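Local coordinates for octenoyl-CoA reductase/carboxylase (Streptomyces sp., PDB 4A0S), which catalyses the reductive carboxylation of 2-octenoyl-CoA with NADPH, probably supplying an extender unit for cinnabaramide polyketide biosynthesis, at residues A27-A32 / G53-P58; V137-A142 / A181-P186; V317-S322 / Y341-D346. All blocks are in the same frame, centred on the assembly; numbering follows the deposited sequence.

Contact 1: A27-A32 / G53-P58; sequences ALHLRA and GEVPMP
A27 and G53 form a hydrogen-bonded antiparallel beta bridge that joins strand 24-31 to the chain where it turns into strand 54-56. Two backbone bonds make the bridge: A27 N donates to G53 O at 2.9 Å, and G53 N donates to A27 O at 3.2 Å. The side chain of H29 adds a third bond. Its chi1 of 65° sets CG between the backbone N and the carbonyl carbon, and the ring folds back along its own strand. ND1 then donates to A27 O at 2.9 Å, nearly straight at 165°. The acceptor lies in the ring plane, but the ring nitrogen stands above the plane of the A27 carbonyl. G53 N reaches the same oxygen from the opposite face. A27 O is thus gripped by two donors, and the imidazole is held in one rotation. G53 N also sits at the ring edge, 3.7 Å from H29 CE1. V55 then packs on the ring and on A27. Its CG1, beside the backbone N, lies over one face of the imidazole in a CH-pi contact, 4.0 Å from the ring centroid. A leucine in place of H29 would probably leave A27 O with one donor fewer and cost V55 CG1 its flat ring face. Y110 of strand 110-112 touches both H29 and V55, and A27 leans on V112 of that strand. The other branch of V55 turns to the alanine, with V55 CG2 3.7 Å from A27 CB.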
# COMPACT_ATOMS: atom_id res chain seq x y z
N ALA A 27 12.52 23.79 -35.33
CA ALA A 27 12.74 23.10 -34.07
C ALA A 27 13.94 23.64 -33.33
O ALA A 27 14.98 23.91 -33.93
CB ALA A 27 12.92 21.62 -34.31
N LEU A 28 13.77 23.77 -32.01
CA LEU A 28 14.88 23.96 -31.12
C LEU A 28 15.52 22.60 -31.00
O LEU A 28 14.87 21.64 -30.61
CB LEU A 28 14.41 24.42 -29.74
CG LEU A 28 15.53 24.90 -28.82
CD1 LEU A 28 16.12 26.25 -29.29
CD2 LEU A 28 15.03 24.96 -27.40
N HIS A 29 16.80 22.52 -31.37
CA HIS A 29 17.46 21.23 -31.36
C HIS A 29 18.93 21.33 -31.06
O HIS A 29 19.52 22.42 -31.08
CB HIS A 29 17.26 20.51 -32.69
CG HIS A 29 17.91 21.21 -33.85
ND1 HIS A 29 17.33 22.30 -34.47
CD2 HIS A 29 19.08 20.99 -34.49
CE1 HIS A 29 18.12 22.71 -35.44
NE2 HIS A 29 19.19 21.93 -35.48
N LEU A 30 19.50 20.17 -30.79
CA LEU A 30 20.93 20.03 -30.66
C LEU A 30 21.44 19.26 -31.86
O LEU A 30 20.67 18.59 -32.56
CB LEU A 30 21.27 19.30 -29.37
CG LEU A 30 20.70 19.94 -28.11
CD1 LEU A 30 20.82 18.93 -27.00
CD2 LEU A 30 21.41 21.24 -27.76
N ARG A 31 22.75 19.35 -32.07
CA ARG A 31 23.42 18.70 -33.16
C ARG A 31 24.39 17.69 -32.58
O ARG A 31 25.14 18.01 -31.66
CB ARG A 31 24.17 19.74 -34.00
CG ARG A 31 23.26 20.77 -34.70
CD ARG A 31 22.51 20.16 -35.89
NE ARG A 31 23.43 19.73 -36.94
CZ ARG A 31 23.22 18.67 -37.73
NH1 ARG A 31 22.14 17.93 -37.60
NH2 ARG A 31 24.12 18.36 -38.66
N ALA A 32 24.36 16.47 -33.10
CA ALA A 32 25.22 15.39 -32.61
C ALA A 32 26.69 15.78 -32.62
O ALA A 32 27.44 15.39 -31.72
CB ALA A 32 25.00 14.12 -33.42
N GLY A 53 16.24 25.77 -36.24
CA GLY A 53 16.17 25.64 -37.69
C GLY A 53 15.28 24.48 -38.07
O GLY A 53 14.78 23.73 -37.20
N GLU A 54 15.07 24.36 -39.39
CA GLU A 54 14.25 23.33 -39.96
C GLU A 54 14.87 21.96 -39.75
O GLU A 54 16.07 21.76 -39.94
CB GLU A 54 14.01 23.57 -41.45
CG GLU A 54 13.24 24.86 -41.79
CD GLU A 54 11.82 24.87 -41.25
OE1 GLU A 54 11.03 23.98 -41.61
OE2 GLU A 54 11.49 25.79 -40.46
N VAL A 55 14.05 21.01 -39.34
CA VAL A 55 14.48 19.64 -39.23
C VAL A 55 13.48 18.80 -40.02
O VAL A 55 12.33 19.20 -40.19
CB VAL A 55 14.55 19.15 -37.75
CG1 VAL A 55 15.60 19.92 -36.96
CG2 VAL A 55 13.20 19.26 -37.10
N PRO A 56 13.91 17.63 -40.51
CA PRO A 56 12.99 16.79 -41.28
C PRO A 56 11.80 16.36 -40.44
O PRO A 56 11.97 15.96 -39.29
CB PRO A 56 13.85 15.58 -41.62
CG PRO A 56 15.25 16.13 -41.67
CD PRO A 56 15.29 17.10 -40.53
N MET A 57 10.61 16.45 -41.03
CA MET A 57 9.42 15.85 -40.44
C MET A 57 9.55 14.32 -40.48
O MET A 57 9.66 13.77 -41.58
CB MET A 57 8.19 16.27 -41.23
CG MET A 57 6.90 15.64 -40.75
SD MET A 57 6.48 16.17 -39.08
CE MET A 57 5.93 17.84 -39.35
N PRO A 58 9.50 13.64 -39.32
CA PRO A 58 9.59 12.18 -39.39
C PRO A 58 8.27 11.56 -39.80
O PRO A 58 7.23 12.23 -39.78
CB PRO A 58 9.90 11.78 -37.94
CG PRO A 58 9.22 12.82 -37.14
CD PRO A 58 9.39 14.10 -37.92

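Contact 2: V137-A142 / A181-P186; sequences VIVHPA and ASQLLP. With CO8 (octanoyl-coenzyme A), chain E.
Q183 meets H140 in three ways: two hydrogen bonds and a CH-pi contact. H140 N donates to Q183 O at 2.9 Å, in the carbonyl plane. Q183 NE2 donates back to H140 O at 3.0 Å, and that oxygen lies in the plane of the amide. The chain of Q183 is extended beyond CG, which carries the amide across to the carbonyl; Q183 OE1 is taken by R180 N. With H140 chi1 at 67°, Q183 CA lies over one face of the H140 ring, 3.9 Å from the ring centroid, in the CH-pi contact. H140 NE2 bonds H365 ND1, which ties the strand end to helix 365-376. Strands 136-139 and 184-186 run antiparallel in the mixed sheet of the GroES-like domain. I138 and L185 form the hydrogen-bonded pair: I138 N to L185 O is 2.8 Å, and L185 N to I138 O is 3.1 Å. On the face away from I138 and L185, L184 CD2 touches V139 CG2. It also reaches V137 CG2, and V67 touches all three residues. Beyond the ladder, two waters link A142 O to S182, one through S182 O and the other through OG. S182 OG also bonds E146. P141 and A142, just past strand 136-139, line the acyl pocket of octanoyl-CoA. P141 CG lies 3.7 Å from C6' of the ligand, and A142 CA is 3.5 Å from its terminal carbon C8'.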
# COMPACT_ATOMS: atom_id res chain seq x y z
N VAL A 137 -4.65 19.51 -27.06
CA VAL A 137 -3.99 18.57 -26.18
C VAL A 137 -2.85 19.21 -25.41
O VAL A 137 -2.31 20.24 -25.79
CB VAL A 137 -3.40 17.37 -26.97
CG1 VAL A 137 -4.52 16.57 -27.64
CG2 VAL A 137 -2.38 17.85 -27.99
N ILE A 138 -2.51 18.58 -24.31
CA ILE A 138 -1.22 18.78 -23.75
C ILE A 138 -0.51 17.48 -23.97
O ILE A 138 -1.16 16.44 -24.16
CB ILE A 138 -1.27 19.16 -22.28
CG1 ILE A 138 -2.18 18.18 -21.53
CG2 ILE A 138 -1.74 20.61 -22.16
CD1 ILE A 138 -2.03 18.23 -20.02
N VAL A 139 0.80 17.54 -24.03
CA VAL A 139 1.60 16.35 -24.13
C VAL A 139 2.40 16.34 -22.85
O VAL A 139 2.98 17.36 -22.47
CB VAL A 139 2.53 16.40 -25.33
CG1 VAL A 139 3.52 15.23 -25.28
CG2 VAL A 139 1.73 16.43 -26.63
N HIS A 140 2.40 15.18 -22.19
CA HIS A 140 3.30 14.94 -21.08
C HIS A 140 4.43 14.02 -21.55
O HIS A 140 4.32 13.40 -22.59
CB HIS A 140 2.56 14.39 -19.86
CG HIS A 140 2.01 13.02 -20.05
ND1 HIS A 140 2.79 11.89 -19.97
CD2 HIS A 140 0.75 12.59 -20.28
CE1 HIS A 140 2.04 10.82 -20.17
NE2 HIS A 140 0.80 11.22 -20.37
N PRO A 141 5.53 13.97 -20.78
CA PRO A 141 6.77 13.41 -21.31
C PRO A 141 6.93 11.88 -21.27
O PRO A 141 7.92 11.38 -21.80
CB PRO A 141 7.85 14.04 -20.41
CG PRO A 141 7.13 14.28 -19.11
CD PRO A 141 5.76 14.76 -19.57
N ALA A 142 6.01 11.17 -20.63
CA ALA A 142 6.14 9.72 -20.48
C ALA A 142 5.93 8.99 -21.79
O ALA A 142 4.81 8.68 -22.18
CB ALA A 142 5.21 9.20 -19.38
N ALA A 181 0.41 8.31 -28.50
CA ALA A 181 -0.94 8.68 -28.12
C ALA A 181 -1.10 8.66 -26.60
O ALA A 181 -1.92 9.40 -26.05
CB ALA A 181 -1.93 7.78 -28.79
N SER A 182 -0.31 7.84 -25.92
CA SER A 182 -0.41 7.74 -24.47
C SER A 182 0.37 8.84 -23.76
O SER A 182 0.53 8.80 -22.53
CB SER A 182 0.09 6.37 -24.00
OG SER A 182 1.42 6.19 -24.42
N GLN A 183 0.82 9.83 -24.53
CA GLN A 183 1.38 11.06 -23.97
C GLN A 183 0.35 12.18 -23.96
O GLN A 183 0.60 13.25 -23.40
CB GLN A 183 2.58 11.53 -24.77
CG GLN A 183 3.77 10.60 -24.74
CD GLN A 183 4.88 11.15 -25.60
OE1 GLN A 183 5.18 10.62 -26.66
NE2 GLN A 183 5.47 12.26 -25.16
N LEU A 184 -0.79 11.93 -24.59
CA LEU A 184 -1.80 12.96 -24.83
C LEU A 184 -2.88 13.03 -23.78
O LEU A 184 -3.45 12.00 -23.39
CB LEU A 184 -2.47 12.73 -26.18
CG LEU A 184 -1.58 12.99 -27.39
CD1 LEU A 184 -2.32 12.65 -28.64
CD2 LEU A 184 -1.16 14.45 -27.43
N LEU A 185 -3.19 14.26 -23.38
CA LEU A 185 -4.34 14.54 -22.55
C LEU A 185 -5.05 15.76 -23.12
O LEU A 185 -4.41 16.59 -23.76
CB LEU A 185 -3.91 14.81 -21.12
CG LEU A 185 -3.31 13.61 -20.38
CD1 LEU A 185 -2.71 14.06 -19.04
CD2 LEU A 185 -4.37 12.49 -20.23
N PRO A 186 -6.37 15.86 -22.89
CA PRO A 186 -7.03 17.08 -23.33
C PRO A 186 -6.47 18.28 -22.60
O PRO A 186 -6.30 18.26 -21.37
CB PRO A 186 -8.50 16.85 -22.96
CG PRO A 186 -8.50 15.76 -21.96
CD PRO A 186 -7.30 14.90 -22.25
N1A CO8 E . 29.48 11.12 -24.61
C2A CO8 E . 28.93 10.06 -25.20
N3A CO8 E . 28.50 9.02 -24.50
C4A CO8 E . 28.62 9.03 -23.15
C5A CO8 E . 29.19 10.11 -22.49
C6A CO8 E . 29.63 11.18 -23.26
N6A CO8 E . 30.18 12.25 -22.68
N7A CO8 E . 29.18 9.85 -21.18
C8A CO8 E . 28.62 8.65 -21.02
N9A CO8 E . 28.29 8.15 -22.22
C1B CO8 E . 27.65 6.84 -22.53
C2B CO8 E . 28.65 5.69 -22.42
O2B CO8 E . 28.42 4.73 -23.47
C3B CO8 E . 28.28 5.11 -21.05
O3B CO8 E . 28.64 3.74 -20.97
P3B CO8 E . 29.99 3.41 -20.14
O7A CO8 E . 30.92 2.50 -21.12
O8A CO8 E . 30.89 4.78 -19.98
O9A CO8 E . 29.69 2.81 -18.82
C4B CO8 E . 26.77 5.29 -20.99
O4B CO8 E . 26.54 6.57 -21.61
C5B CO8 E . 26.27 5.48 -19.56
O5B CO8 E . 24.85 5.78 -19.58
P1A CO8 E . 23.78 4.58 -19.92
O1A CO8 E . 22.28 5.29 -19.85
O2A CO8 E . 23.96 3.94 -21.26
O3A CO8 E . 24.01 3.43 -18.76
P2A CO8 E . 23.29 3.28 -17.30
O4A CO8 E . 24.41 2.75 -16.29
O5A CO8 E . 22.07 2.40 -17.30
O6A CO8 E . 22.94 4.79 -16.79
CBP CO8 E . 21.57 6.59 -15.83
CCP CO8 E . 21.71 5.07 -16.10
CDP CO8 E . 22.60 6.94 -14.75
CEP CO8 E . 20.17 6.83 -15.27
CAP CO8 E . 21.80 7.39 -17.16
OAP CO8 E . 21.00 6.89 -18.28
C9P CO8 E . 21.64 8.93 -17.02
O9P CO8 E . 22.54 9.57 -16.46
N8P CO8 E . 20.54 9.48 -17.56
C7P CO8 E . 20.31 10.96 -17.58
C6P CO8 E . 19.31 11.48 -16.51
C5P CO8 E . 19.87 12.80 -15.91
O5P CO8 E . 20.94 12.79 -15.31
N4P CO8 E . 19.29 13.97 -16.17
C3P CO8 E . 17.96 14.27 -16.70
C2P CO8 E . 17.28 14.88 -15.47
S1P CO8 E . 15.77 13.96 -15.00
C1' CO8 E . 14.60 15.06 -15.64
O1' CO8 E . 14.82 16.28 -15.76
C2' CO8 E . 13.43 14.46 -16.03
C3' CO8 E . 12.36 15.15 -16.55
C4' CO8 E . 11.20 14.45 -16.89
C5' CO8 E . 11.34 12.94 -17.01
C6' CO8 E . 9.97 12.46 -17.54
C7' CO8 E . 9.91 10.96 -17.47
C8' CO8 E . 8.60 10.51 -18.13
O HOH W 1 2.70 7.75 -21.04
O HOH W 2 3.99 7.11 -24.21

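Contact 3: V317-S322 / Y341-D346; sequences VTFGLS and YLHTFD
Within the Rossmann-type nucleotide-binding domain, an aromatic cluster of F319, H343 and F345 joins helix 316-325 to strand 342-346. F319 is the middle ring. Its CG is anti to the backbone N, chi1 -172°, which aims the phenyl at the strand. H343 ND1 stands over one face of that ring toward the rim, 3.1 Å from F319 CG, a tight approach. The two planes meet obliquely at 37°. In turn F319 CB lies over the imidazole face, 3.9 Å from its centroid. H343 NE2 bonds S337 OG, so the imidazole is held at its far side. F345 is met differently. The edge of F319 is directed at the face of F345 in an offset edge-to-face pair, planes at 75°, with F319 CE2 3.8 Å from F345 CD1. Next to F319, G320 lets helix and strand come close: G320 CA is 3.5 Å from T344 O, and a CB at this position would probably crowd that oxygen. A water donates to G320 O at 2.8 Å and accepts from D346 N at 2.9 Å. The strand pairs antiparallel with its copy in the third subunit, whose F319 and H343 rings meet this F345. No direct hydrogen bond links 317-322 to 341-346; they meet by ring packing and one bridging water, while R316 NH1, earlier in the helix, bonds L342 O. The aromatic cluster thus continues across the subunit interface.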
# COMPACT_ATOMS: atom_id res chain seq x y z
N VAL A 317 23.65 18.33 -2.39
CA VAL A 317 23.84 19.40 -1.43
C VAL A 317 22.82 19.32 -0.29
O VAL A 317 23.16 19.53 0.87
CB VAL A 317 23.78 20.77 -2.13
CG1 VAL A 317 23.60 21.89 -1.13
CG2 VAL A 317 25.05 20.99 -2.92
N THR A 318 21.59 18.98 -0.64
CA THR A 318 20.48 18.99 0.31
C THR A 318 20.10 17.60 0.79
O THR A 318 19.37 17.45 1.77
CB THR A 318 19.22 19.61 -0.32
OG1 THR A 318 18.90 18.91 -1.52
CG2 THR A 318 19.48 21.07 -0.65
N PHE A 319 20.55 16.57 0.08
CA PHE A 319 19.97 15.26 0.30
C PHE A 319 20.25 14.71 1.69
O PHE A 319 19.37 14.11 2.29
CB PHE A 319 20.40 14.26 -0.75
CG PHE A 319 19.68 12.96 -0.66
CD1 PHE A 319 18.45 12.80 -1.26
CD2 PHE A 319 20.21 11.90 0.06
CE1 PHE A 319 17.76 11.61 -1.17
CE2 PHE A 319 19.51 10.70 0.16
CZ PHE A 319 18.29 10.57 -0.45
N GLY A 320 21.47 14.89 2.18
CA GLY A 320 21.85 14.45 3.51
C GLY A 320 20.97 15.13 4.52
O GLY A 320 20.54 14.52 5.49
N LEU A 321 20.68 16.41 4.28
CA LEU A 321 19.75 17.16 5.12
C LEU A 321 18.36 16.54 5.05
O LEU A 321 17.73 16.33 6.08
CB LEU A 321 19.71 18.62 4.68
CG LEU A 321 21.07 19.32 4.66
CD1 LEU A 321 21.01 20.59 3.81
CD2 LEU A 321 21.46 19.63 6.07
N SER A 322 17.91 16.24 3.83
CA SER A 322 16.57 15.70 3.58
C SER A 322 16.35 14.43 4.38
O SER A 322 15.30 14.27 5.00
CB SER A 322 16.36 15.44 2.10
OG SER A 322 16.35 16.66 1.40
N TYR A 341 24.46 14.30 -8.48
CA TYR A 341 23.75 13.05 -8.19
C TYR A 341 24.45 12.09 -7.24
O TYR A 341 23.90 11.06 -6.88
CB TYR A 341 23.43 12.32 -9.49
CG TYR A 341 24.63 12.09 -10.39
CD1 TYR A 341 25.58 11.11 -10.10
CD2 TYR A 341 24.79 12.84 -11.55
CE1 TYR A 341 26.67 10.91 -10.93
CE2 TYR A 341 25.86 12.63 -12.39
CZ TYR A 341 26.79 11.68 -12.08
OH TYR A 341 27.84 11.50 -12.93
N LEU A 342 25.69 12.39 -6.87
CA LEU A 342 26.41 11.56 -5.91
C LEU A 342 25.95 11.95 -4.53
O LEU A 342 26.53 12.82 -3.89
CB LEU A 342 27.92 11.71 -6.06
CG LEU A 342 28.49 11.14 -7.36
CD1 LEU A 342 30.00 11.26 -7.41
CD2 LEU A 342 28.04 9.69 -7.48
N HIS A 343 24.87 11.34 -4.10
CA HIS A 343 24.29 11.67 -2.81
C HIS A 343 25.06 10.98 -1.73
O HIS A 343 25.43 9.83 -1.89
CB HIS A 343 22.85 11.22 -2.76
CG HIS A 343 21.93 12.05 -3.60
ND1 HIS A 343 20.56 11.99 -3.47
CD2 HIS A 343 22.19 12.96 -4.57
CE1 HIS A 343 20.01 12.84 -4.33
NE2 HIS A 343 20.98 13.44 -5.00
N THR A 344 25.30 11.70 -0.65
CA THR A 344 25.78 11.12 0.59
C THR A 344 24.80 11.47 1.69
O THR A 344 24.29 12.58 1.76
CB THR A 344 27.18 11.62 0.95
OG1 THR A 344 28.07 11.27 -0.11
CG2 THR A 344 27.67 10.99 2.27
N PHE A 345 24.53 10.47 2.52
CA PHE A 345 23.64 10.64 3.63
C PHE A 345 24.07 9.69 4.73
O PHE A 345 24.77 8.70 4.49
CB PHE A 345 22.18 10.39 3.21
CG PHE A 345 21.86 8.95 2.93
CD1 PHE A 345 22.12 8.40 1.68
CD2 PHE A 345 21.32 8.14 3.92
CE1 PHE A 345 21.84 7.05 1.42
CE2 PHE A 345 21.03 6.80 3.67
CZ PHE A 345 21.29 6.25 2.42
N ASP A 346 23.63 10.02 5.93
CA ASP A 346 23.90 9.21 7.10
C ASP A 346 22.75 8.20 7.20
O ASP A 346 21.60 8.56 7.44
CB ASP A 346 23.97 10.12 8.32
CG ASP A 346 24.41 9.40 9.58
OD1 ASP A 346 24.13 8.19 9.73
OD2 ASP A 346 25.02 10.07 10.43
O HOH W 3 22.66 12.77 6.23

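Overall arrangement
The three contacts follow one another along the chain and do not touch. Contact 1 lies away from the annotated sites, with its centre about 21 Å from that of contact 2 and 37 Å from that of contact 3. Contact 2 meets the acyl tail of octanoyl-CoA directly, and its P141 side chain is about 6 Å from bound NADP. Contact 3 lies opposite contact 2 across the chain's centre, their centres about 33 Å apart. Its H343 side chain is still about 9 Å from a bound NADP and 10 Å from an octanoyl-CoA. The octanoyl-CoA that touches contact 2 connects subunits: it bonds H91 of this chain and R286, R293 and Y349 of the third subunit.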